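PDB 3BMA: D-alanyl-lipoteichoic acid synthetase, which probably takes part in the D-alanylation of lipoteichoic acid during cell wall biogenesis, as a membrane-associated protein of the SGNH-hydrolase clan. Local coordinates for residues R69-Y74 with F367-T372; K235-N240 with L352-W357; I321-E326 with K386-Y391. The protein carries 1 engineered substitution. All coordinates share one frame; numbering follows the deposited sequence.

Contact 1: R69-Y74 with F367-T372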
loop_
_atom_site.group_PDB
_atom_site.type_symbol
_atom_site.label_atom_id
_atom_site.label_comp_id
_atom_site.label_asym_id
_atom_site.label_seq_id
_atom_site.Cartn_x
_atom_site.Cartn_y
_atom_site.Cartn_z
ATOM N N ARG C 69 -13.447 11.819 47.057
ATOM C CA ARG C 69 -12.164 11.130 47.182
ATOM C C ARG C 69 -11.153 11.572 46.126
ATOM O O ARG C 69 -11.508 12.257 45.166
ATOM C CB ARG C 69 -12.372 9.612 47.156
ATOM C CG ARG C 69 -13.179 9.106 48.340
ATOM C CD ARG C 69 -13.197 7.602 48.414
ATOM N NE ARG C 69 -13.660 7.146 49.722
ATOM C CZ ARG C 69 -13.830 5.871 50.060
ATOM N NH1 ARG C 69 -13.577 4.906 49.190
ATOM N NH2 ARG C 69 -14.251 5.561 51.275
ATOM N N SER C 70 -9.895 11.177 46.308
ATOM C CA SER C 70 -8.820 11.522 45.372
ATOM C C SER C 70 -8.872 10.715 44.064
ATOM O O SER C 70 -7.973 10.820 43.223
ATOM C CB SER C 70 -7.451 11.370 46.049
ATOM O OG SER C 70 -7.285 10.073 46.601
ATOM N N TYR C 71 -9.927 9.919 43.904
ATOM C CA TYR C 71 -10.140 9.099 42.717
ATOM C C TYR C 71 -11.628 8.849 42.473
ATOM O O TYR C 71 -12.445 8.993 43.383
ATOM C CB TYR C 71 -9.390 7.762 42.834
ATOM C CG TYR C 71 -9.894 6.841 43.925
ATOM C CD1 TYR C 71 -9.333 6.871 45.202
ATOM C CD2 TYR C 71 -10.920 5.925 43.677
ATOM C CE1 TYR C 71 -9.793 6.027 46.210
ATOM C CE2 TYR C 71 -11.392 5.085 44.680
ATOM C CZ TYR C 71 -10.820 5.137 45.941
ATOM O OH TYR C 71 -11.280 4.300 46.931
ATOM N N ARG C 72 -11.960 8.481 41.235
ATOM C CA ARG C 72 -13.271 7.948 40.884
ATOM C C ARG C 72 -13.075 6.603 40.188
ATOM O O ARG C 72 -12.150 6.457 39.395
ATOM C CB ARG C 72 -14.024 8.894 39.948
ATOM C CG ARG C 72 -14.398 10.248 40.538
ATOM C CD ARG C 72 -15.343 10.122 41.731
ATOM N NE ARG C 72 -15.736 11.428 42.267
ATOM C CZ ARG C 72 -15.008 12.159 43.110
ATOM N NH1 ARG C 72 -13.825 11.730 43.536
ATOM N NH2 ARG C 72 -15.467 13.328 43.533
ATOM N N PRO C 73 -13.919 5.604 40.504
ATOM C CA PRO C 73 -13.872 4.353 39.744
ATOM C C PRO C 73 -14.427 4.517 38.329
ATOM O O PRO C 73 -15.437 5.197 38.143
ATOM C CB PRO C 73 -14.777 3.409 40.551
ATOM C CG PRO C 73 -15.002 4.087 41.872
ATOM C CD PRO C 73 -14.915 5.549 41.588
ATOM N N TYR C 74 -13.743 3.936 37.344
ATOM C CA TYR C 74 -14.324 3.726 36.020
ATOM C C TYR C 74 -14.675 2.250 35.922
ATOM O O TYR C 74 -13.795 1.404 35.783
ATOM C CB TYR C 74 -13.376 4.133 34.880
ATOM C CG TYR C 74 -14.103 4.306 33.552
ATOM C CD1 TYR C 74 -14.445 5.573 33.086
ATOM C CD2 TYR C 74 -14.473 3.201 32.778
ATOM C CE1 TYR C 74 -15.129 5.736 31.882
ATOM C CE2 TYR C 74 -15.161 3.354 31.575
ATOM C CZ TYR C 74 -15.483 4.623 31.133
ATOM O OH TYR C 74 -16.156 4.777 29.940
ATOM N N PHE C 367 -5.469 1.555 49.602
ATOM C CA PHE C 367 -4.553 1.193 48.518
ATOM C C PHE C 367 -4.528 2.251 47.410
ATOM O O PHE C 367 -3.457 2.660 46.960
ATOM C CB PHE C 367 -4.932 -0.184 47.952
ATOM C CG PHE C 367 -4.149 -0.587 46.731
ATOM C CD1 PHE C 367 -2.822 -0.984 46.835
ATOM C CD2 PHE C 367 -4.750 -0.595 45.475
ATOM C CE1 PHE C 367 -2.102 -1.369 45.706
ATOM C CE2 PHE C 367 -4.037 -0.973 44.344
ATOM C CZ PHE C 367 -2.714 -1.363 44.459
ATOM N N LEU C 368 -5.710 2.692 46.985
ATOM C CA LEU C 368 -5.827 3.671 45.905
ATOM C C LEU C 368 -5.571 5.110 46.359
ATOM O O LEU C 368 -5.101 5.930 45.567
ATOM C CB LEU C 368 -7.194 3.572 45.218
ATOM C CG LEU C 368 -7.606 2.282 44.493
ATOM C CD1 LEU C 368 -8.993 2.452 43.905
ATOM C CD2 LEU C 368 -6.623 1.884 43.404
ATOM N N SER C 369 -5.881 5.415 47.622
ATOM C CA SER C 369 -5.642 6.755 48.188
ATOM C C SER C 369 -4.159 7.055 48.375
ATOM O O SER C 369 -3.752 8.219 48.381
ATOM C CB SER C 369 -6.362 6.929 49.525
ATOM O OG SER C 369 -7.750 6.690 49.388
ATOM N N ASN C 370 -3.364 5.997 48.535
ATOM C CA ASN C 370 -1.916 6.105 48.665
ATOM C C ASN C 370 -1.225 5.339 47.541
ATOM O O ASN C 370 -0.784 4.210 47.751
ATOM C CB ASN C 370 -1.464 5.564 50.023
ATOM C CG ASN C 370 -2.139 6.261 51.184
ATOM O OD1 ASN C 370 -1.734 7.351 51.590
ATOM N ND2 ASN C 370 -3.168 5.623 51.739
ATOM N N PRO C 371 -1.121 5.955 46.346
ATOM C CA PRO C 371 -0.630 5.257 45.160
ATOM C C PRO C 371 0.859 4.937 45.245
ATOM O O PRO C 371 1.677 5.828 45.477
ATOM C CB PRO C 371 -0.898 6.255 44.019
ATOM C CG PRO C 371 -1.801 7.293 44.594
ATOM C CD PRO C 371 -1.445 7.358 46.038
ATOM N N THR C 372 1.187 3.661 45.079
ATOM C CA THR C 372 2.571 3.201 45.054
ATOM C C THR C 372 2.835 2.485 43.729
ATOM O O THR C 372 1.939 1.817 43.207
ATOM C CB THR C 372 2.886 2.262 46.250
ATOM O OG1 THR C 372 1.821 1.321 46.427
ATOM C CG2 THR C 372 3.058 3.067 47.528
HETATM O O HOH W 1 -9.446 8.760 48.859
#

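Contact 2: K235-N240 with L352-W357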
loop_
_atom_site.group_PDB
_atom_site.type_symbol
_atom_site.label_atom_id
_atom_site.label_comp_id
_atom_site.label_asym_id
_atom_site.label_seq_id
_atom_site.Cartn_x
_atom_site.Cartn_y
_atom_site.Cartn_z
ATOM N N LYS C 235 -34.523 -4.548 54.771
ATOM C CA LYS C 235 -35.746 -4.183 54.057
ATOM C C LYS C 235 -35.862 -4.908 52.714
ATOM O O LYS C 235 -36.967 -5.156 52.227
ATOM C CB LYS C 235 -35.760 -2.667 53.835
ATOM C CG LYS C 235 -37.118 -2.045 53.551
ATOM C CD LYS C 235 -37.045 -0.527 53.695
ATOM C CE LYS C 235 -38.306 0.161 53.190
ATOM N NZ LYS C 235 -38.347 0.239 51.701
ATOM N N ASN C 236 -34.716 -5.252 52.128
ATOM C CA ASN C 236 -34.667 -5.825 50.782
ATOM C C ASN C 236 -34.252 -7.300 50.684
ATOM O O ASN C 236 -33.978 -7.799 49.592
ATOM C CB ASN C 236 -33.794 -4.951 49.876
ATOM C CG ASN C 236 -34.462 -3.639 49.527
ATOM O OD1 ASN C 236 -35.307 -3.580 48.635
ATOM N ND2 ASN C 236 -34.089 -2.578 50.229
ATOM N N THR C 237 -34.197 -7.987 51.824
ATOM C CA THR C 237 -33.994 -9.441 51.851
ATOM C C THR C 237 -35.174 -10.124 52.555
ATOM O O THR C 237 -34.999 -11.104 53.287
ATOM C CB THR C 237 -32.656 -9.845 52.531
ATOM O OG1 THR C 237 -32.605 -9.306 53.857
ATOM C CG2 THR C 237 -31.448 -9.350 51.728
ATOM N N SER C 238 -36.373 -9.599 52.305
ATOM C CA SER C 238 -37.597 -10.011 52.998
ATOM C C SER C 238 -38.127 -11.382 52.578
ATOM O O SER C 238 -38.393 -12.229 53.434
ATOM C CB SER C 238 -38.697 -8.959 52.809
ATOM O OG SER C 238 -38.274 -7.681 53.249
ATOM N N ASN C 239 -38.259 -11.600 51.269
ATOM C CA ASN C 239 -38.965 -12.772 50.724
ATOM C C ASN C 239 -38.287 -14.148 50.871
ATOM O O ASN C 239 -38.852 -15.166 50.463
ATOM C CB ASN C 239 -39.380 -12.521 49.263
ATOM C CG ASN C 239 -38.189 -12.330 48.318
ATOM O OD1 ASN C 239 -37.024 -12.412 48.714
ATOM N ND2 ASN C 239 -38.492 -12.071 47.053
ATOM N N ASN C 240 -37.088 -14.170 51.451
ATOM C CA ASN C 240 -36.322 -15.404 51.635
ATOM C C ASN C 240 -35.500 -15.408 52.924
ATOM O O ASN C 240 -35.206 -14.353 53.489
ATOM C CB ASN C 240 -35.414 -15.662 50.425
ATOM C CG ASN C 240 -34.262 -14.667 50.324
ATOM O OD1 ASN C 240 -33.134 -14.971 50.714
ATOM N ND2 ASN C 240 -34.545 -13.474 49.803
ATOM N N LEU C 352 -20.765 -9.420 45.404
ATOM C CA LEU C 352 -20.611 -8.533 46.557
ATOM C C LEU C 352 -21.687 -7.465 46.539
ATOM O O LEU C 352 -22.080 -6.980 45.477
ATOM C CB LEU C 352 -19.239 -7.848 46.535
ATOM C CG LEU C 352 -18.106 -8.256 47.482
ATOM C CD1 LEU C 352 -17.788 -9.735 47.411
ATOM C CD2 LEU C 352 -16.859 -7.438 47.170
ATOM N N GLY C 353 -22.156 -7.106 47.726
ATOM C CA GLY C 353 -23.123 -6.038 47.880
ATOM C C GLY C 353 -23.257 -5.645 49.332
ATOM O O GLY C 353 -22.793 -6.365 50.225
ATOM N N TRP C 354 -23.891 -4.495 49.545
ATOM C CA TRP C 354 -24.223 -3.964 50.869
ATOM C C TRP C 354 -23.026 -3.856 51.819
ATOM O O TRP C 354 -22.142 -3.027 51.609
ATOM C CB TRP C 354 -25.393 -4.740 51.502
ATOM C CG TRP C 354 -26.735 -4.501 50.847
ATOM C CD1 TRP C 354 -27.342 -3.295 50.628
ATOM C CD2 TRP C 354 -27.645 -5.498 50.360
ATOM N NE1 TRP C 354 -28.564 -3.477 50.025
ATOM C CE2 TRP C 354 -28.777 -4.820 49.850
ATOM C CE3 TRP C 354 -27.612 -6.902 50.305
ATOM C CZ2 TRP C 354 -29.864 -5.493 49.286
ATOM C CZ3 TRP C 354 -28.695 -7.572 49.744
ATOM C CH2 TRP C 354 -29.808 -6.864 49.244
ATOM N N LEU C 355 -22.999 -4.694 52.853
ATOM C CA LEU C 355 -21.909 -4.696 53.832
ATOM C C LEU C 355 -20.614 -5.267 53.251
ATOM O O LEU C 355 -19.525 -4.950 53.726
ATOM C CB LEU C 355 -22.318 -5.452 55.107
ATOM C CG LEU C 355 -22.845 -4.684 56.331
ATOM C CD1 LEU C 355 -23.986 -3.721 56.013
ATOM C CD2 LEU C 355 -23.272 -5.662 57.422
ATOM N N GLY C 356 -20.744 -6.091 52.211
ATOM C CA GLY C 356 -19.593 -6.629 51.482
ATOM C C GLY C 356 -18.815 -5.573 50.717
ATOM O O GLY C 356 -17.621 -5.733 50.474
ATOM N N TRP C 357 -19.498 -4.494 50.336
ATOM C CA TRP C 357 -18.853 -3.335 49.726
ATOM C C TRP C 357 -17.997 -2.559 50.720
ATOM O O TRP C 357 -17.014 -1.916 50.337
ATOM C CB TRP C 357 -19.888 -2.387 49.123
ATOM C CG TRP C 357 -20.426 -2.750 47.750
ATOM C CD1 TRP C 357 -21.728 -2.676 47.351
ATOM C CD2 TRP C 357 -19.684 -3.210 46.601
ATOM N NE1 TRP C 357 -21.850 -3.065 46.040
ATOM C CE2 TRP C 357 -20.614 -3.400 45.556
ATOM C CE3 TRP C 357 -18.331 -3.486 46.356
ATOM C CZ2 TRP C 357 -20.237 -3.853 44.288
ATOM C CZ3 TRP C 357 -17.957 -3.935 45.093
ATOM C CH2 TRP C 357 -18.907 -4.112 44.077
#

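Contact 3: I321-E326 with K386-Y391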
loop_
_atom_site.group_PDB
_atom_site.type_symbol
_atom_site.label_atom_id
_atom_site.label_comp_id
_atom_site.label_asym_id
_atom_site.label_seq_id
_atom_site.Cartn_x
_atom_site.Cartn_y
_atom_site.Cartn_z
ATOM N N ILE C 321 -5.626 -19.988 42.473
ATOM C CA ILE C 321 -5.635 -18.615 41.968
ATOM C C ILE C 321 -4.519 -17.793 42.615
ATOM O O ILE C 321 -3.699 -17.194 41.912
ATOM C CB ILE C 321 -7.035 -17.940 42.169
ATOM C CG1 ILE C 321 -8.040 -18.506 41.160
ATOM C CG2 ILE C 321 -6.957 -16.417 42.001
ATOM C CD1 ILE C 321 -9.499 -18.290 41.518
ATOM N N ARG C 322 -4.483 -17.803 43.950
ATOM C CA ARG C 322 -3.493 -17.068 44.735
ATOM C C ARG C 322 -2.058 -17.458 44.397
ATOM O O ARG C 322 -1.181 -16.603 44.385
ATOM C CB ARG C 322 -3.747 -17.247 46.231
ATOM C CG ARG C 322 -4.928 -16.444 46.792
ATOM C CD ARG C 322 -4.937 -16.511 48.315
ATOM N NE ARG C 322 -3.835 -15.741 48.891
ATOM C CZ ARG C 322 -3.981 -14.709 49.719
ATOM N NH1 ARG C 322 -5.185 -14.323 50.110
ATOM N NH2 ARG C 322 -2.915 -14.071 50.174
ATOM N N TYR C 323 -1.826 -18.736 44.106
ATOM C CA TYR C 323 -0.495 -19.193 43.712
ATOM C C TYR C 323 -0.038 -18.580 42.391
ATOM O O TYR C 323 1.105 -18.152 42.276
ATOM C CB TYR C 323 -0.412 -20.718 43.646
ATOM C CG TYR C 323 0.964 -21.214 43.250
ATOM C CD1 TYR C 323 2.032 -21.164 44.152
ATOM C CD2 TYR C 323 1.206 -21.716 41.969
ATOM C CE1 TYR C 323 3.298 -21.604 43.791
ATOM C CE2 TYR C 323 2.472 -22.159 41.597
ATOM C CZ TYR C 323 3.511 -22.103 42.514
ATOM O OH TYR C 323 4.762 -22.539 42.152
ATOM N N GLN C 324 -0.940 -18.535 41.411
ATOM C CA GLN C 324 -0.656 -17.935 40.104
ATOM C C GLN C 324 -0.295 -16.455 40.233
ATOM O O GLN C 324 0.628 -15.973 39.576
ATOM C CB GLN C 324 -1.850 -18.110 39.162
ATOM C CG GLN C 324 -1.533 -17.796 37.699
ATOM C CD GLN C 324 -2.651 -18.173 36.744
ATOM O OE1 GLN C 324 -3.702 -18.677 37.151
ATOM N NE2 GLN C 324 -2.426 -17.931 35.459
ATOM N N LEU C 325 -1.020 -15.751 41.098
ATOM C CA LEU C 325 -0.752 -14.346 41.371
ATOM C C LEU C 325 0.557 -14.163 42.139
ATOM O O LEU C 325 1.478 -13.508 41.648
ATOM C CB LEU C 325 -1.911 -13.713 42.150
ATOM C CG LEU C 325 -3.343 -13.820 41.618
ATOM C CD1 LEU C 325 -4.309 -13.116 42.563
ATOM C CD2 LEU C 325 -3.460 -13.251 40.214
ATOM N N GLU C 326 0.637 -14.773 43.322
ATOM C CA GLU C 326 1.732 -14.530 44.269
ATOM C C GLU C 326 3.096 -15.074 43.860
ATOM O O GLU C 326 4.114 -14.461 44.182
ATOM C CB GLU C 326 1.361 -15.012 45.672
ATOM C CG GLU C 326 0.414 -14.069 46.384
ATOM C CD GLU C 326 -0.113 -14.614 47.694
ATOM O OE1 GLU C 326 -0.687 -15.725 47.704
ATOM O OE2 GLU C 326 0.034 -13.915 48.719
ATOM N N LYS C 386 -1.767 -26.227 29.251
ATOM C CA LYS C 386 -2.904 -27.081 29.586
ATOM C C LYS C 386 -2.645 -27.838 30.891
ATOM O O LYS C 386 -3.588 -28.203 31.599
ATOM C CB LYS C 386 -3.175 -28.056 28.431
ATOM C CG LYS C 386 -4.595 -28.631 28.368
ATOM C CD LYS C 386 -4.697 -30.033 28.981
ATOM C CE LYS C 386 -4.007 -31.092 28.124
ATOM N NZ LYS C 386 -3.967 -32.420 28.802
ATOM N N ASP C 387 -1.363 -28.062 31.196
ATOM C CA ASP C 387 -0.930 -28.683 32.450
ATOM C C ASP C 387 -1.394 -27.880 33.665
ATOM O O ASP C 387 -1.882 -28.452 34.639
ATOM C CB ASP C 387 0.597 -28.838 32.482
ATOM C CG ASP C 387 1.118 -29.798 31.420
ATOM O OD1 ASP C 387 2.040 -30.581 31.735
ATOM O OD2 ASP C 387 0.619 -29.772 30.272
ATOM N N TRP C 388 -1.247 -26.559 33.592
ATOM C CA TRP C 388 -1.730 -25.679 34.649
ATOM C C TRP C 388 -3.245 -25.590 34.656
ATOM O O TRP C 388 -3.863 -25.567 35.721
ATOM C CB TRP C 388 -1.123 -24.273 34.540
ATOM C CG TRP C 388 -1.646 -23.338 35.594
ATOM C CD1 TRP C 388 -2.426 -22.236 35.395
ATOM C CD2 TRP C 388 -1.466 -23.453 37.015
ATOM N NE1 TRP C 388 -2.725 -21.644 36.600
ATOM C CE2 TRP C 388 -2.151 -22.370 37.609
ATOM C CE3 TRP C 388 -0.779 -24.357 37.841
ATOM C CZ2 TRP C 388 -2.168 -22.164 38.991
ATOM C CZ3 TRP C 388 -0.804 -24.156 39.215
ATOM C CH2 TRP C 388 -1.492 -23.065 39.775
ATOM N N ALA C 389 -3.829 -25.556 33.459
ATOM C CA ALA C 389 -5.268 -25.396 33.275
ATOM C C ALA C 389 -6.078 -26.484 33.974
ATOM O O ALA C 389 -7.146 -26.213 34.528
ATOM C CB ALA C 389 -5.601 -25.360 31.793
ATOM N N THR C 390 -5.547 -27.706 33.961
ATOM C CA THR C 390 -6.247 -28.870 34.500
ATOM C C THR C 390 -5.616 -29.431 35.784
ATOM O O THR C 390 -5.929 -30.554 36.187
ATOM C CB THR C 390 -6.332 -29.992 33.444
ATOM O OG1 THR C 390 -5.013 -30.325 32.994
ATOM C CG2 THR C 390 -7.174 -29.555 32.253
ATOM N N TYR C 391 -4.748 -28.648 36.428
ATOM C CA TYR C 391 -3.995 -29.107 37.601
ATOM C C TYR C 391 -4.844 -29.259 38.867
ATOM O O TYR C 391 -5.459 -28.299 39.338
ATOM C CB TYR C 391 -2.792 -28.197 37.867
ATOM C CG TYR C 391 -1.827 -28.746 38.895
ATOM C CD1 TYR C 391 -0.997 -29.829 38.593
ATOM C CD2 TYR C 391 -1.742 -28.185 40.170
ATOM C CE1 TYR C 391 -0.111 -30.342 39.535
ATOM C CE2 TYR C 391 -0.858 -28.689 41.119
ATOM C CZ TYR C 391 -0.045 -29.766 40.793
ATOM O OH TYR C 391 0.833 -30.267 41.725
#

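Contact 1: R69-Y74 with F367-T372
Y71 and L368 join the loop leading into edge strand 72-76 to the last turn of helix 355-369, where the helix end meets the edge of the parallel sheet in the alpha/beta core expected of the SGNH-hydrolase clan. The apolar part is a CH-pi contact: L368 CD1 lies over one face of the Y71 ring, 3.9 Å from its centroid and displaced toward the CE2 rim, where Y71 CE2 to L368 CD1 is 3.6 Å. L368 CB lies 3.7 Å from Y71 CE1, so the leucine side chain spans the flat buried ring from CB to one methyl, CD1, and the two side chains cross at about a right angle. With chi1 of 66°, Y71 CG sits between its backbone N and carbonyl carbon, which turns the ring toward the helix.

Polar groups lie beside this apolar contact. D365 OD1 takes both Y71 OH and R69 NH1; D361 is a second partner of R69. Within its own segment, R72 NH1 donates to two backbone carbonyls, R69 O and Y71 O, and thereby ties the bend that leads into the strand. S369 OG lies at the edge of the Y71 ring and bonds to D365 O. A water gives S369 OG a 2.7 Å bond and reaches S70 OG weakly at 3.4 Å.

Contact 2: K235-N240 with L352-W357
W354 holds its CG beside the backbone N (chi1 -70°), which sends the indole out toward T237, whose chi1 of 56° presents the methyl CG2 to it. The contact brings the loop after helix 222-235 against the turn that opens helix 355-369; in sequence this turn directly follows an Asp-Thr-Ile-His motif, consistent with the conserved D-x-x-H block of SGNH hydrolases.

Between the two segments only carbon meets carbon. The T237 and W354 side chains come from opposite directions, and T237 CG2 ends 3.8 Å from W354 CZ3, while N236 CB touches the same six-membered ring 4.0 Å from W354 CZ2. Threonine suits its place because its two branches do different work: the methyl packs on the indole, and OG1 turns back to bond A233 O in the last turn of helix 222-235. N236, which leaves the helical conformation, likewise sends its ND2 back to D232 O, leaving its CB for the tryptophan.

The buried indole N-H is satisfied by D232 OD2, so that one aspartate serves N236 through its carbonyl and W354 through its carboxylate. K347 adds a cation-pi contact. At the root of the tryptophan the backbone takes a positive phi of 54°, W354 N bonds to D56, and the turn leading into the helix is closed by G356 N donating to G353 O at 2.9 Å.

Contact 3: I321-E326 with K386-Y391
Y323 and Q324, consecutive residues near the end of helix 311-326, receive the indole of W388 from the short helix 386-389, docking the C-terminal part of the chain on a helix that flanks the parallel sheet. Along the helix, I321 comes first and points away from this partner, packing on Y275 and on I296 of the sheet, as a branched aliphatic residue can. R322 follows with its guanidinium turned to E326 one helical turn on, in a salt bridge of 3.3 Å between R322 NH2 and E326 OE2; D335 is a second carboxylate partner.

Y323 is the first to touch. Its ring swings out (chi1 -180°) so that Y323 CD2 lies 3.7 Å from W388 CH2, which sits at the edge of the tyrosine ring near its plane. Q324 comes next, extended beyond CG, and its length lets the amide reach the N-H edge of the indole. W388 NE1 donates to Q324 OE1 at 3.2 Å, with an N-H...O angle of 158°. The oxygen lies close to the indole plane, yet the nitrogen stands above the amide, 83° out of the carbonyl plane, so no lone pair is addressed directly. The amide and indole planes are nearly perpendicular. L325 then turns inward to L282 and F294, and E326 completes the pairing with R322.

K320 and F383 add to the seat of W388, the first through a cation-pi contact and the second edge-to-face. Because Q324 NE2 is spent on Y275 O and Q279 OE1, the rotation of the amide is fixed and the oxygen is left to accept from W388, which meets it from above the amide: the buried indole N-H is satisfied, although by a bond whose off-plane geometry probably makes it weaker than a lone-pair one.

Overall arrangement
Contacts 1 and 2 share helix 355-369: contact 2 engages W354, just before its first turn, and contact 1 its last turn. The centres of contact 1 and contact 2 are about 26 Å apart, and the nearest atoms of contact 1 and contact 2 about 8 Å. Contact 3 stands apart, its centre about 29 Å from that of contact 1 and about 33 Å from that of contact 2, and belongs to helix 311-326 and to helix 386-389, which follows helix 355-369 in the chain. Contact 1 lies at edge strand 72-76, whereas helix 311-326 of contact 3 leads toward strand 333-335 at the other edge. None of the three touches another. Of them, contact 2 comes nearest in sequence to the presumed D-x-x-H motif of the clan.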